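Local coordinates for protein Esterase/lipase (Lactobacillus rhamnosus, PDB 4N5H) that probably hydrolyses carboxylic esters, as an esterase of the alpha/beta-hydrolase fold, at residues T68-H73 with R124-F129; Q117-S122 with S153-I158; C157-A162 with F175-V180; Q225-L230 with N259-T264. The protein carries 1 engineered substitution. All blocks are in the same frame, centred on the assembly; numbering follows the deposited sequence.

The four contacts run from the middle of an alpha/beta-hydrolase fold to its rim. Contacts 1, 2 and 3 are buried; contacts 1 and 2 are apolar across their segments. Both use helix 112-129: contact 1 sets it against strand 66-72, contact 2 against helix 147-158. Contact 3 shares Cys157 and Ile158 with contact 2. It continues from the end of that helix to the approach of strand 179-183, and here glutamine amides and waters join the apolar packing. Contact 4 lies farthest from the centre of the chain and is only partly buried. It joins two loops with valines, one asparagine and a bridging water. Contacts 1, 3 and 4 all reach the same mixed sheet.

Contact 1. Residues T68-H73 with R124-F129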
loop_
_atom_site.group_PDB
_atom_site.type_symbol
_atom_site.label_atom_id
_atom_site.label_comp_id
_atom_site.label_asym_id
_atom_site.label_seq_id
_atom_site.Cartn_x
_atom_site.Cartn_y
_atom_site.Cartn_z
ATOM N N THR A 68 19.551 -1.406 -25.327
ATOM C CA THR A 68 18.623 -2.399 -24.819
ATOM C C THR A 68 19.229 -3.346 -23.810
ATOM O O THR A 68 20.337 -3.892 -24.034
ATOM C CB THR A 68 18.065 -3.170 -25.994
ATOM O OG1 THR A 68 17.252 -2.305 -26.833
ATOM C CG2 THR A 68 17.153 -4.342 -25.552
ATOM N N VAL A 69 18.478 -3.662 -22.748
ATOM C CA VAL A 69 18.834 -4.763 -21.904
ATOM C C VAL A 69 17.594 -5.709 -21.928
ATOM O O VAL A 69 16.425 -5.229 -21.761
ATOM C CB VAL A 69 19.073 -4.320 -20.472
ATOM C CG1 VAL A 69 19.435 -5.524 -19.630
ATOM C CG2 VAL A 69 20.200 -3.271 -20.382
ATOM N N ILE A 70 17.864 -7.018 -22.061
ATOM C CA ILE A 70 16.821 -8.028 -22.029
ATOM C C ILE A 70 17.186 -8.993 -20.894
ATOM O O ILE A 70 18.318 -9.541 -20.817
ATOM C CB ILE A 70 16.813 -8.807 -23.292
ATOM C CG1 ILE A 70 16.417 -7.906 -24.452
ATOM C CG2 ILE A 70 15.806 -9.968 -23.192
ATOM C CD1 ILE A 70 16.551 -8.485 -25.825
ATOM N N ASP A 71 16.284 -9.075 -19.927
ATOM C CA ASP A 71 16.452 -9.860 -18.713
ATOM C C ASP A 71 15.595 -11.135 -18.664
ATOM O O ASP A 71 14.375 -11.096 -18.892
ATOM C CB ASP A 71 16.059 -9.019 -17.489
ATOM C CG ASP A 71 16.428 -9.711 -16.198
ATOM O OD1 ASP A 71 17.578 -10.103 -16.078
ATOM O OD2 ASP A 71 15.539 -9.874 -15.291
ATOM N N ILE A 72 16.273 -12.230 -18.347
ATOM C CA ILE A 72 15.639 -13.554 -18.177
ATOM C C ILE A 72 15.787 -13.909 -16.705
ATOM O O ILE A 72 16.865 -14.241 -16.202
ATOM C CB ILE A 72 16.270 -14.635 -19.024
ATOM C CG1 ILE A 72 16.305 -14.218 -20.478
ATOM C CG2 ILE A 72 15.528 -15.972 -18.806
ATOM C CD1 ILE A 72 17.126 -15.188 -21.351
ATOM N N HIS A 73 14.672 -13.941 -16.000
ATOM C CA HIS A 73 14.655 -14.217 -14.566
ATOM C C HIS A 73 14.927 -15.657 -14.225
ATOM O O HIS A 73 14.804 -16.533 -15.107
ATOM C CB HIS A 73 13.314 -13.774 -13.946
ATOM C CG HIS A 73 12.190 -14.683 -14.264
ATOM N ND1 HIS A 73 12.020 -15.902 -13.592
ATOM C CD2 HIS A 73 11.218 -14.619 -15.219
ATOM C CE1 HIS A 73 10.960 -16.512 -14.103
ATOM N NE2 HIS A 73 10.427 -15.735 -15.033
ATOM N N ARG A 124 11.404 -11.939 -30.504
ATOM C CA ARG A 124 10.764 -11.642 -31.740
ATOM C C ARG A 124 9.756 -10.511 -31.621
ATOM O O ARG A 124 9.733 -9.613 -32.437
ATOM C CB ARG A 124 10.088 -12.871 -32.358
ATOM C CG ARG A 124 9.787 -12.684 -33.838
ATOM C CD ARG A 124 9.445 -14.045 -34.567
ATOM N NE ARG A 124 10.255 -15.146 -34.017
ATOM C CZ ARG A 124 11.519 -15.407 -34.338
ATOM N NH1 ARG A 124 12.099 -14.754 -35.346
ATOM N NH2 ARG A 124 12.180 -16.358 -33.671
ATOM N N TRP A 125 8.914 -10.535 -30.588
ATOM C CA TRP A 125 8.045 -9.422 -30.310
ATOM C C TRP A 125 8.819 -8.118 -30.218
ATOM O O TRP A 125 8.469 -7.103 -30.835
ATOM C CB TRP A 125 7.287 -9.686 -29.010
ATOM C CG TRP A 125 6.196 -8.676 -28.752
ATOM C CD1 TRP A 125 4.876 -8.771 -29.084
ATOM C CD2 TRP A 125 6.344 -7.433 -28.091
ATOM N NE1 TRP A 125 4.197 -7.669 -28.685
ATOM C CE2 TRP A 125 5.054 -6.845 -28.007
ATOM C CE3 TRP A 125 7.429 -6.779 -27.488
ATOM C CZ2 TRP A 125 4.848 -5.589 -27.451
ATOM C CZ3 TRP A 125 7.186 -5.556 -26.901
ATOM C CH2 TRP A 125 5.939 -4.962 -26.928
ATOM N N LEU A 126 9.882 -8.134 -29.443
ATOM C CA LEU A 126 10.664 -6.901 -29.279
ATOM C C LEU A 126 11.273 -6.450 -30.627
ATOM O O LEU A 126 11.399 -5.233 -30.889
ATOM C CB LEU A 126 11.757 -7.111 -28.215
ATOM C CG LEU A 126 12.390 -5.818 -27.657
ATOM C CD1 LEU A 126 11.421 -5.013 -26.824
ATOM C CD2 LEU A 126 13.593 -6.213 -26.759
ATOM N N SER A 127 11.686 -7.393 -31.457
ATOM C CA SER A 127 12.242 -6.996 -32.752
ATOM C C SER A 127 11.195 -6.300 -33.602
ATOM O O SER A 127 11.545 -5.463 -34.385
ATOM C CB SER A 127 12.812 -8.235 -33.505
ATOM O OG SER A 127 11.792 -9.031 -34.041
ATOM N N HIS A 128 9.905 -6.609 -33.466
ATOM C CA HIS A 128 8.820 -5.995 -34.223
ATOM C C HIS A 128 8.385 -4.642 -33.609
ATOM O O HIS A 128 8.069 -3.686 -34.349
ATOM C CB HIS A 128 7.584 -6.911 -34.254
ATOM C CG HIS A 128 7.825 -8.196 -34.963
ATOM N ND1 HIS A 128 7.081 -9.358 -34.729
ATOM C CD2 HIS A 128 8.800 -8.547 -35.795
ATOM C CE1 HIS A 128 7.496 -10.296 -35.551
ATOM N NE2 HIS A 128 8.550 -9.837 -36.197
ATOM N N PHE A 129 8.288 -4.578 -32.277
ATOM C CA PHE A 129 7.628 -3.493 -31.579
ATOM C C PHE A 129 8.517 -2.614 -30.739
ATOM O O PHE A 129 8.122 -1.546 -30.261
ATOM C CB PHE A 129 6.412 -4.086 -30.783
ATOM C CG PHE A 129 5.485 -4.844 -31.650
ATOM C CD1 PHE A 129 5.380 -6.188 -31.507
ATOM C CD2 PHE A 129 4.819 -4.238 -32.698
ATOM C CE1 PHE A 129 4.619 -6.982 -32.348
ATOM C CE2 PHE A 129 4.034 -5.004 -33.534
ATOM C CZ PHE A 129 3.921 -6.388 -33.358
#
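Ile70 and Leu126 meet between strand 66-72 and helix 112-129. This is helix-on-sheet packing in the alpha/beta-hydrolase fold. The strand runs parallel to strands 98-102 and 140-145 in the mixed sheet, and the helix lies against one face of it.

The contact across the segments is apolar. Ile70 and Leu126 reach toward each other tip to tip, with Ile70 CD1 3.8 Å from Leu126 CD2. Ile70 puts CG1 anti to its carbonyl carbon (chi1 -66°) and then runs extended, which carries CD1 out from the strand to the helix. Thr68 also faces the helix and offers its methyl group: Thr68 CG2 lies 4.2 Å from Leu126 CD2. One leucine methyl therefore serves both strand residues. Met100 of strand 98-102 touches both Ile70 and Leu126 and adds to the apolar cluster.

The polar bonds stay on their own sides. Thr68 OG1 is hydrogen-bonded to Asp136 O, while CG2 faces the helix. In the helix, Ser127 OG donates to Arg124 O at 2.7 Å. That oxygen also accepts from His128 N. Farther round the helix, Trp125 and Phe129 pack against His275 of a second subunit.

At the strand side, the CD2 methyl also lies along the isoleucine chain, with Leu126 CD2 4.0 Å from Ile70 CG1.

Contact 2. Residues Q117-S122 with S153-I158; sequences QDIFAS and SLVACI
Ile119, which packs on Val155, has its backbone O held by Ser122 OG. The hydroxyl donates at 2.8 Å from Ser122 OG to Ile119 O, in the carbonyl plane and on a lone pair. The serine thus turns its polar end back onto its own helix. No hydrogen bond crosses to the other helix.

The crossing itself is made by hydrocarbon. Helix 112-129 and helix 147-158 approach to 11.0 Å between the axes of the short segments, at 66°. Val155 points toward the partner helix and divides its work between two residues. Val155 CG2 lies 3.8 Å from Ile119 CG2, where the two side chains cross obliquely. The valine and Phe120 come from opposite directions, and Phe120 CE1 lies 4.0 Å from Val155 CG2. The far end of the ring goes on to Ile158, with Phe120 CZ 3.8 Å from Ile158 CG2. That methyl stands anti to the isoleucine backbone N (chi1 -62° for CG1), on the branch facing the ring. An alanine at Phe120 is likely to open a gap beside Val155 and Ile158 and take away the ring their methyls pack on.

Ile116 and Leu123 of helix 112-129 extend the cover on Val155. Helix 147-158 follows a probable nucleophile elbow. The chemistry implies a helix crossing held by shape and burial, without directional bonds between the segments.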
loop_
_atom_site.group_PDB
_atom_site.type_symbol
_atom_site.label_atom_id
_atom_site.label_comp_id
_atom_site.label_asym_id
_atom_site.label_seq_id
_atom_site.Cartn_x
_atom_site.Cartn_y
_atom_site.Cartn_z
ATOM N N GLN A 117 11.283 -21.508 -26.416
ATOM C CA GLN A 117 10.356 -20.965 -27.424
ATOM C C GLN A 117 9.692 -19.691 -26.907
ATOM O O GLN A 117 9.574 -18.706 -27.667
ATOM C CB GLN A 117 9.332 -22.001 -27.828
ATOM C CG GLN A 117 9.951 -23.047 -28.710
ATOM C CD GLN A 117 8.939 -24.166 -29.149
ATOM O OE1 GLN A 117 7.812 -24.238 -28.677
ATOM N NE2 GLN A 117 9.360 -25.008 -30.074
ATOM N N ASP A 118 9.303 -19.713 -25.627
ATOM C CA ASP A 118 8.703 -18.488 -25.027
ATOM C C ASP A 118 9.679 -17.340 -25.049
ATOM O O ASP A 118 9.356 -16.220 -25.467
ATOM C CB ASP A 118 8.255 -18.738 -23.593
ATOM C CG ASP A 118 7.017 -19.637 -23.502
ATOM O OD1 ASP A 118 6.354 -19.904 -24.556
ATOM O OD2 ASP A 118 6.692 -20.082 -22.376
ATOM N N ILE A 119 10.908 -17.618 -24.646
ATOM C CA ILE A 119 11.939 -16.524 -24.688
ATOM C C ILE A 119 12.177 -15.988 -26.074
ATOM O O ILE A 119 12.171 -14.764 -26.292
ATOM C CB ILE A 119 13.243 -16.950 -23.950
ATOM C CG1 ILE A 119 13.032 -17.264 -22.496
ATOM C CG2 ILE A 119 14.307 -15.946 -24.117
ATOM C CD1 ILE A 119 14.117 -18.054 -21.774
ATOM N N PHE A 120 12.322 -16.881 -27.080
ATOM C CA PHE A 120 12.516 -16.405 -28.444
ATOM C C PHE A 120 11.286 -15.637 -28.963
ATOM O O PHE A 120 11.427 -14.669 -29.698
ATOM C CB PHE A 120 12.859 -17.565 -29.386
ATOM C CG PHE A 120 14.318 -17.760 -29.543
ATOM C CD1 PHE A 120 14.993 -18.562 -28.593
ATOM C CD2 PHE A 120 15.021 -17.122 -30.545
ATOM C CE1 PHE A 120 16.349 -18.719 -28.682
ATOM C CE2 PHE A 120 16.394 -17.267 -30.660
ATOM C CZ PHE A 120 17.052 -17.999 -29.692
ATOM N N ALA A 121 10.078 -16.017 -28.526
ATOM C CA ALA A 121 8.903 -15.243 -28.928
ATOM C C ALA A 121 8.877 -13.839 -28.355
ATOM O O ALA A 121 8.521 -12.865 -29.061
ATOM C CB ALA A 121 7.614 -15.947 -28.465
ATOM N N SER A 122 9.365 -13.689 -27.098
ATOM C CA SER A 122 9.503 -12.342 -26.503
ATOM C C SER A 122 10.557 -11.551 -27.235
ATOM O O SER A 122 10.359 -10.348 -27.480
ATOM C CB SER A 122 9.820 -12.386 -25.009
ATOM O OG SER A 122 11.136 -12.772 -24.694
ATOM N N SER A 153 22.338 -18.396 -21.499
ATOM C CA SER A 153 23.525 -18.962 -22.104
ATOM C C SER A 153 23.114 -19.824 -23.308
ATOM O O SER A 153 23.783 -19.817 -24.332
ATOM C CB SER A 153 24.419 -19.729 -21.112
ATOM O OG SER A 153 23.867 -21.026 -20.807
ATOM N N LEU A 154 21.999 -20.538 -23.138
ATOM C CA LEU A 154 21.451 -21.353 -24.289
ATOM C C LEU A 154 20.901 -20.517 -25.405
ATOM O O LEU A 154 21.178 -20.780 -26.606
ATOM C CB LEU A 154 20.404 -22.341 -23.775
ATOM C CG LEU A 154 20.861 -23.748 -23.470
ATOM C CD1 LEU A 154 21.979 -23.802 -22.419
ATOM C CD2 LEU A 154 19.732 -24.700 -23.067
ATOM N N VAL A 155 20.136 -19.463 -25.102
ATOM C CA VAL A 155 19.571 -18.583 -26.097
ATOM C C VAL A 155 20.705 -17.946 -26.944
ATOM O O VAL A 155 20.641 -17.891 -28.138
ATOM C CB VAL A 155 18.747 -17.454 -25.377
ATOM C CG1 VAL A 155 18.491 -16.251 -26.291
ATOM C CG2 VAL A 155 17.458 -17.988 -24.864
ATOM N N ALA A 156 21.817 -17.554 -26.281
ATOM C CA ALA A 156 22.968 -16.944 -26.970
ATOM C C ALA A 156 23.549 -17.917 -28.026
ATOM O O ALA A 156 23.856 -17.468 -29.126
ATOM C CB ALA A 156 24.051 -16.585 -25.990
ATOM N N CYS A 157 23.595 -19.178 -27.714
ATOM C CA CYS A 157 24.104 -20.177 -28.665
ATOM C C CYS A 157 23.111 -20.489 -29.764
ATOM O O CYS A 157 23.456 -20.563 -30.969
ATOM C CB CYS A 157 24.412 -21.458 -27.931
ATOM S SG CYS A 157 25.816 -21.323 -26.778
ATOM N N ILE A 158 21.860 -20.652 -29.362
ATOM C CA ILE A 158 20.792 -20.978 -30.327
ATOM C C ILE A 158 20.664 -19.898 -31.358
ATOM O O ILE A 158 20.495 -20.181 -32.548
ATOM C CB ILE A 158 19.457 -21.288 -29.639
ATOM C CG1 ILE A 158 19.578 -22.507 -28.732
ATOM C CG2 ILE A 158 18.327 -21.472 -30.653
ATOM C CD1 ILE A 158 18.523 -22.597 -27.666
#

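Contact 3. Residues C157-A162 with F175-V180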
loop_
_atom_site.group_PDB
_atom_site.type_symbol
_atom_site.label_atom_id
_atom_site.label_comp_id
_atom_site.label_asym_id
_atom_site.label_seq_id
_atom_site.Cartn_x
_atom_site.Cartn_y
_atom_site.Cartn_z
ATOM N N CYS A 157 23.595 -19.178 -27.714
ATOM C CA CYS A 157 24.104 -20.177 -28.665
ATOM C C CYS A 157 23.111 -20.489 -29.764
ATOM O O CYS A 157 23.456 -20.563 -30.969
ATOM C CB CYS A 157 24.412 -21.458 -27.931
ATOM S SG CYS A 157 25.816 -21.323 -26.778
ATOM N N ILE A 158 21.860 -20.652 -29.362
ATOM C CA ILE A 158 20.792 -20.978 -30.327
ATOM C C ILE A 158 20.664 -19.898 -31.358
ATOM O O ILE A 158 20.495 -20.181 -32.548
ATOM C CB ILE A 158 19.457 -21.288 -29.639
ATOM C CG1 ILE A 158 19.578 -22.507 -28.732
ATOM C CG2 ILE A 158 18.327 -21.472 -30.653
ATOM C CD1 ILE A 158 18.523 -22.597 -27.666
ATOM N N GLN A 159 20.752 -18.640 -30.979
ATOM C CA GLN A 159 20.648 -17.565 -31.907
ATOM C C GLN A 159 21.730 -17.620 -33.007
ATOM O O GLN A 159 21.514 -17.040 -34.066
ATOM C CB GLN A 159 20.670 -16.240 -31.129
ATOM C CG GLN A 159 20.827 -14.983 -31.955
ATOM C CD GLN A 159 19.640 -14.641 -32.843
ATOM O OE1 GLN A 159 18.580 -15.227 -32.719
ATOM N NE2 GLN A 159 19.814 -13.645 -33.696
ATOM N N GLN A 160 22.880 -18.265 -32.745
ATOM C CA GLN A 160 23.941 -18.288 -33.714
ATOM C C GLN A 160 23.896 -19.545 -34.610
ATOM O O GLN A 160 24.716 -19.685 -35.507
ATOM C CB GLN A 160 25.293 -18.312 -33.009
ATOM C CG GLN A 160 25.486 -17.429 -31.904
ATOM C CD GLN A 160 24.976 -16.056 -32.144
ATOM O OE1 GLN A 160 25.019 -15.533 -33.284
ATOM N NE2 GLN A 160 24.448 -15.409 -31.001
ATOM N N SER A 161 23.033 -20.506 -34.323
ATOM C CA SER A 161 23.150 -21.850 -34.899
ATOM C C SER A 161 21.852 -22.316 -35.556
ATOM O O SER A 161 20.822 -22.564 -34.903
ATOM C CB SER A 161 23.484 -22.863 -33.856
ATOM O OG SER A 161 23.296 -24.217 -34.284
ATOM N N ALA A 162 21.883 -22.500 -36.885
ATOM C CA ALA A 162 20.705 -23.016 -37.596
ATOM C C ALA A 162 20.276 -24.410 -37.079
ATOM O O ALA A 162 19.068 -24.685 -36.901
ATOM C CB ALA A 162 21.008 -23.152 -39.101
ATOM N N PHE A 175 18.246 -9.333 -34.585
ATOM C CA PHE A 175 19.223 -8.516 -33.905
ATOM C C PHE A 175 20.175 -9.466 -33.252
ATOM O O PHE A 175 19.912 -10.647 -33.250
ATOM C CB PHE A 175 18.573 -7.510 -32.955
ATOM C CG PHE A 175 17.726 -8.107 -31.832
ATOM C CD1 PHE A 175 18.310 -8.558 -30.627
ATOM C CD2 PHE A 175 16.362 -8.255 -31.978
ATOM C CE1 PHE A 175 17.540 -9.079 -29.598
ATOM C CE2 PHE A 175 15.553 -8.739 -30.916
ATOM C CZ PHE A 175 16.151 -9.140 -29.715
ATOM N N ASN A 176 21.310 -8.946 -32.778
ATOM C CA ASN A 176 22.360 -9.797 -32.201
ATOM C C ASN A 176 22.521 -9.339 -30.749
ATOM O O ASN A 176 22.106 -8.238 -30.407
ATOM C CB ASN A 176 23.708 -9.524 -32.891
ATOM C CG ASN A 176 23.686 -9.709 -34.441
ATOM O OD1 ASN A 176 23.376 -10.782 -34.953
ATOM N ND2 ASN A 176 24.059 -8.620 -35.184
ATOM N N PHE A 177 23.235 -10.096 -29.960
ATOM C CA PHE A 177 23.603 -9.728 -28.585
ATOM C C PHE A 177 25.003 -9.147 -28.560
ATOM O O PHE A 177 25.972 -9.795 -29.085
ATOM C CB PHE A 177 23.529 -10.938 -27.669
ATOM C CG PHE A 177 22.238 -11.681 -27.773
ATOM C CD1 PHE A 177 22.205 -13.013 -28.088
ATOM C CD2 PHE A 177 21.054 -10.996 -27.571
ATOM C CE1 PHE A 177 20.973 -13.687 -28.214
ATOM C CE2 PHE A 177 19.848 -11.672 -27.650
ATOM C CZ PHE A 177 19.796 -12.999 -28.007
ATOM N N THR A 178 25.129 -7.939 -28.048
ATOM C CA THR A 178 26.394 -7.268 -27.870
ATOM C C THR A 178 27.246 -7.893 -26.744
ATOM O O THR A 178 28.475 -8.032 -26.854
ATOM C CB THR A 178 26.136 -5.767 -27.594
ATOM O OG1 THR A 178 25.320 -5.262 -28.631
ATOM C CG2 THR A 178 27.426 -4.966 -27.524
ATOM N N LEU A 179 26.577 -8.321 -25.681
ATOM C CA LEU A 179 27.196 -8.897 -24.531
ATOM C C LEU A 179 26.149 -9.822 -23.893
ATOM O O LEU A 179 24.969 -9.456 -23.902
ATOM C CB LEU A 179 27.529 -7.797 -23.526
ATOM C CG LEU A 179 28.118 -8.235 -22.173
ATOM C CD1 LEU A 179 29.418 -9.077 -22.240
ATOM C CD2 LEU A 179 28.402 -6.979 -21.292
ATOM N N VAL A 180 26.579 -10.913 -23.334
ATOM C CA VAL A 180 25.736 -11.812 -22.580
ATOM C C VAL A 180 26.322 -11.900 -21.171
ATOM O O VAL A 180 27.412 -12.424 -20.922
ATOM C CB VAL A 180 25.647 -13.169 -23.191
ATOM C CG1 VAL A 180 24.721 -14.035 -22.415
ATOM C CG2 VAL A 180 25.166 -13.124 -24.619
HETATM O O HOH W 1 23.036 -12.882 -33.695
HETATM O O HOH W 2 24.026 -12.614 -31.327
#
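Gln159 meets Phe177 and Phe175 with different parts of one side chain. Its CB and CG lie by the Phe177 ring, with Gln159 CB 3.9 Å from Phe177 CE1. The amide and ring planes are 60° apart. CG is anti to the backbone N (chi1 169°), and the chain then bends at chi2 (68°). This brings NE2 round to the backbone of Phe175. Gln159 NE2 lies 3.0 Å from Phe175 O, but the angle is poor for a hydrogen bond. The amide donates instead to Val173 O, just ahead of the segment.

Two waters widen the contact. One accepts from Gln160 NE2 at 2.8 Å and from Phe177 N at 3.0 Å, so it links side chain to backbone. The other donates to Asn176 OD1 and has weak bonds to Gln159 NE2 and Gln160 OE1. Gln160 NE2 also donates to Ala156 O, which ties this amide to the preceding helix.

A type I beta turn from Ile158 to Ser161 positions both glutamines. Ser161 closes it as the N-cap of helix 162-168, with OG bonded to Leu164 N.

The contact sits where helix 147-158 gives way to loop, opposite the run into strand 179-183. Phe120 of helix 112-129 touches Gln159, and Phe177 rests on Val140 and Leu142 of the adjacent parallel strand 140-145.

Contact 4. Residues Q225-L230 with N259-T264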
loop_
_atom_site.group_PDB
_atom_site.type_symbol
_atom_site.label_atom_id
_atom_site.label_comp_id
_atom_site.label_asym_id
_atom_site.label_seq_id
_atom_site.Cartn_x
_atom_site.Cartn_y
_atom_site.Cartn_z
ATOM N N GLN A 225 27.216 -28.274 -24.072
ATOM C CA GLN A 225 26.678 -29.021 -25.237
ATOM C C GLN A 225 26.245 -28.140 -26.341
ATOM O O GLN A 225 26.222 -28.581 -27.473
ATOM C CB GLN A 225 25.528 -29.896 -24.825
ATOM C CG GLN A 225 25.900 -31.035 -23.965
ATOM C CD GLN A 225 24.782 -31.614 -23.203
ATOM O OE1 GLN A 225 23.929 -30.955 -22.642
ATOM N NE2 GLN A 225 24.814 -32.953 -23.108
ATOM N N VAL A 226 25.849 -26.875 -26.096
ATOM C CA VAL A 226 25.446 -25.998 -27.186
ATOM C C VAL A 226 26.515 -25.027 -27.687
ATOM O O VAL A 226 26.370 -24.457 -28.740
ATOM C CB VAL A 226 24.126 -25.234 -26.780
ATOM C CG1 VAL A 226 22.963 -26.212 -26.655
ATOM C CG2 VAL A 226 24.290 -24.523 -25.464
ATOM N N VAL A 227 27.626 -24.909 -26.964
ATOM C CA VAL A 227 28.674 -23.953 -27.273
ATOM C C VAL A 227 29.526 -24.347 -28.495
ATOM O O VAL A 227 30.074 -23.472 -29.187
ATOM C CB VAL A 227 29.599 -23.730 -26.029
ATOM C CG1 VAL A 227 30.392 -24.987 -25.681
ATOM C CG2 VAL A 227 30.531 -22.598 -26.258
ATOM N N LYS A 228 29.556 -25.634 -28.769
ATOM C CA LYS A 228 30.583 -26.253 -29.683
ATOM C C LYS A 228 30.460 -25.696 -31.061
ATOM O O LYS A 228 29.369 -25.723 -31.661
ATOM C CB LYS A 228 30.395 -27.765 -29.727
ATOM C CG LYS A 228 30.518 -28.445 -28.354
ATOM C CD LYS A 228 30.258 -29.958 -28.388
ATOM C CE LYS A 228 28.979 -30.366 -29.189
ATOM N NZ LYS A 228 27.760 -30.899 -28.444
ATOM N N GLY A 229 31.515 -25.054 -31.548
ATOM C CA GLY A 229 31.647 -24.753 -32.960
ATOM C C GLY A 229 31.132 -23.407 -33.377
ATOM O O GLY A 229 30.987 -23.149 -34.542
ATOM N N LEU A 230 30.740 -22.542 -32.406
ATOM C CA LEU A 230 30.007 -21.371 -32.770
ATOM C C LEU A 230 30.799 -20.152 -32.515
ATOM O O LEU A 230 31.624 -20.133 -31.567
ATOM C CB LEU A 230 28.734 -21.301 -31.911
ATOM C CG LEU A 230 27.733 -22.404 -32.081
ATOM C CD1 LEU A 230 26.566 -22.135 -31.124
ATOM C CD2 LEU A 230 27.227 -22.512 -33.516
ATOM N N ASN A 259 36.530 -23.654 -25.046
ATOM C CA ASN A 259 35.892 -23.291 -26.256
ATOM C C ASN A 259 36.291 -21.943 -26.783
ATOM O O ASN A 259 35.749 -21.409 -27.747
ATOM C CB ASN A 259 34.392 -23.422 -26.114
ATOM C CG ASN A 259 33.942 -24.829 -26.036
ATOM O OD1 ASN A 259 33.764 -25.434 -27.089
ATOM N ND2 ASN A 259 33.735 -25.380 -24.841
ATOM N N HIS A 260 37.304 -21.340 -26.187
ATOM C CA HIS A 260 37.802 -20.013 -26.625
ATOM C C HIS A 260 36.732 -18.909 -26.692
ATOM O O HIS A 260 36.708 -18.046 -27.553
ATOM C CB HIS A 260 38.534 -20.067 -27.988
ATOM C CG HIS A 260 39.518 -21.184 -28.038
ATOM N ND1 HIS A 260 40.649 -21.191 -27.254
ATOM C CD2 HIS A 260 39.468 -22.395 -28.643
ATOM C CE1 HIS A 260 41.288 -22.334 -27.417
ATOM N NE2 HIS A 260 40.604 -23.067 -28.274
ATOM N N VAL A 261 35.847 -18.958 -25.708
ATOM C CA VAL A 261 34.846 -17.896 -25.510
ATOM C C VAL A 261 35.529 -16.647 -25.038
ATOM O O VAL A 261 36.407 -16.748 -24.141
ATOM C CB VAL A 261 33.792 -18.414 -24.477
ATOM C CG1 VAL A 261 32.769 -17.347 -24.176
ATOM C CG2 VAL A 261 33.083 -19.638 -25.030
ATOM N N THR A 262 35.132 -15.505 -25.571
ATOM C CA THR A 262 35.580 -14.186 -25.117
ATOM C C THR A 262 34.780 -13.839 -23.861
ATOM O O THR A 262 33.553 -13.824 -23.954
ATOM C CB THR A 262 35.442 -13.117 -26.169
ATOM O OG1 THR A 262 36.248 -13.535 -27.283
ATOM C CG2 THR A 262 35.924 -11.826 -25.651
ATOM N N TYR A 263 35.477 -13.615 -22.753
ATOM C CA TYR A 263 34.746 -13.261 -21.498
ATOM C C TYR A 263 35.523 -12.380 -20.579
ATOM O O TYR A 263 36.763 -12.326 -20.622
ATOM C CB TYR A 263 34.234 -14.521 -20.800
ATOM C CG TYR A 263 35.288 -15.327 -20.154
ATOM C CD1 TYR A 263 35.662 -15.098 -18.844
ATOM C CD2 TYR A 263 35.995 -16.317 -20.880
ATOM C CE1 TYR A 263 36.655 -15.860 -18.266
ATOM C CE2 TYR A 263 36.990 -17.069 -20.301
ATOM C CZ TYR A 263 37.316 -16.865 -19.006
ATOM O OH TYR A 263 38.316 -17.578 -18.340
ATOM N N THR A 264 34.778 -11.689 -19.691
ATOM C CA THR A 264 35.313 -11.059 -18.493
ATOM C C THR A 264 34.518 -11.542 -17.297
ATOM O O THR A 264 33.477 -12.227 -17.435
ATOM C CB THR A 264 35.216 -9.541 -18.599
ATOM O OG1 THR A 264 33.804 -9.109 -18.800
ATOM C CG2 THR A 264 36.040 -8.987 -19.769
HETATM O O HOH W 3 33.802 -24.632 -29.518
#
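Val227 and Asn259 come from opposite directions, and both point toward the other segment. The valine methyls meet the flat amide and its CB. Val227 CG1 lies 3.5 Å from Asn259 ND2 and 3.6 Å from Asn259 CG, while Val227 CG2 is 4.0 Å from Asn259 CB. CG1 stands between the backbone N and the carbonyl carbon (chi1 67°), which brings it against the amide. The other methyl turns to Val261, where Val227 CG2 and Val261 CG2 are 4.1 Å apart.

The amide is held by bonds at both ends. Asn259 ND2 donates to Val255 O in helix 246-258. At the oxygen, a water donates to Asn259 OD1 at 2.6 Å and accepts from Gly229 N at 3.1 Å. This water bridges the two segments, which share no direct hydrogen bond. A leucine in place of Asn259 would probably leave Val255 O and the bridging water without their mates in the amide.

Lys228 turns away from the contact and folds back along its own segment, where its NZ donates to Gln225 O. Val227 to Leu230 form a type II beta turn, with Gly229 at positive phi.

His260, also at positive phi, is the C-prime residue of a Schellman motif that ends helix 246-258. The chain goes on into strand 263-268, which pairs in parallel with strand 235-240, so the helix is the connection of a beta-alpha-beta crossover in this alpha/beta-hydrolase fold.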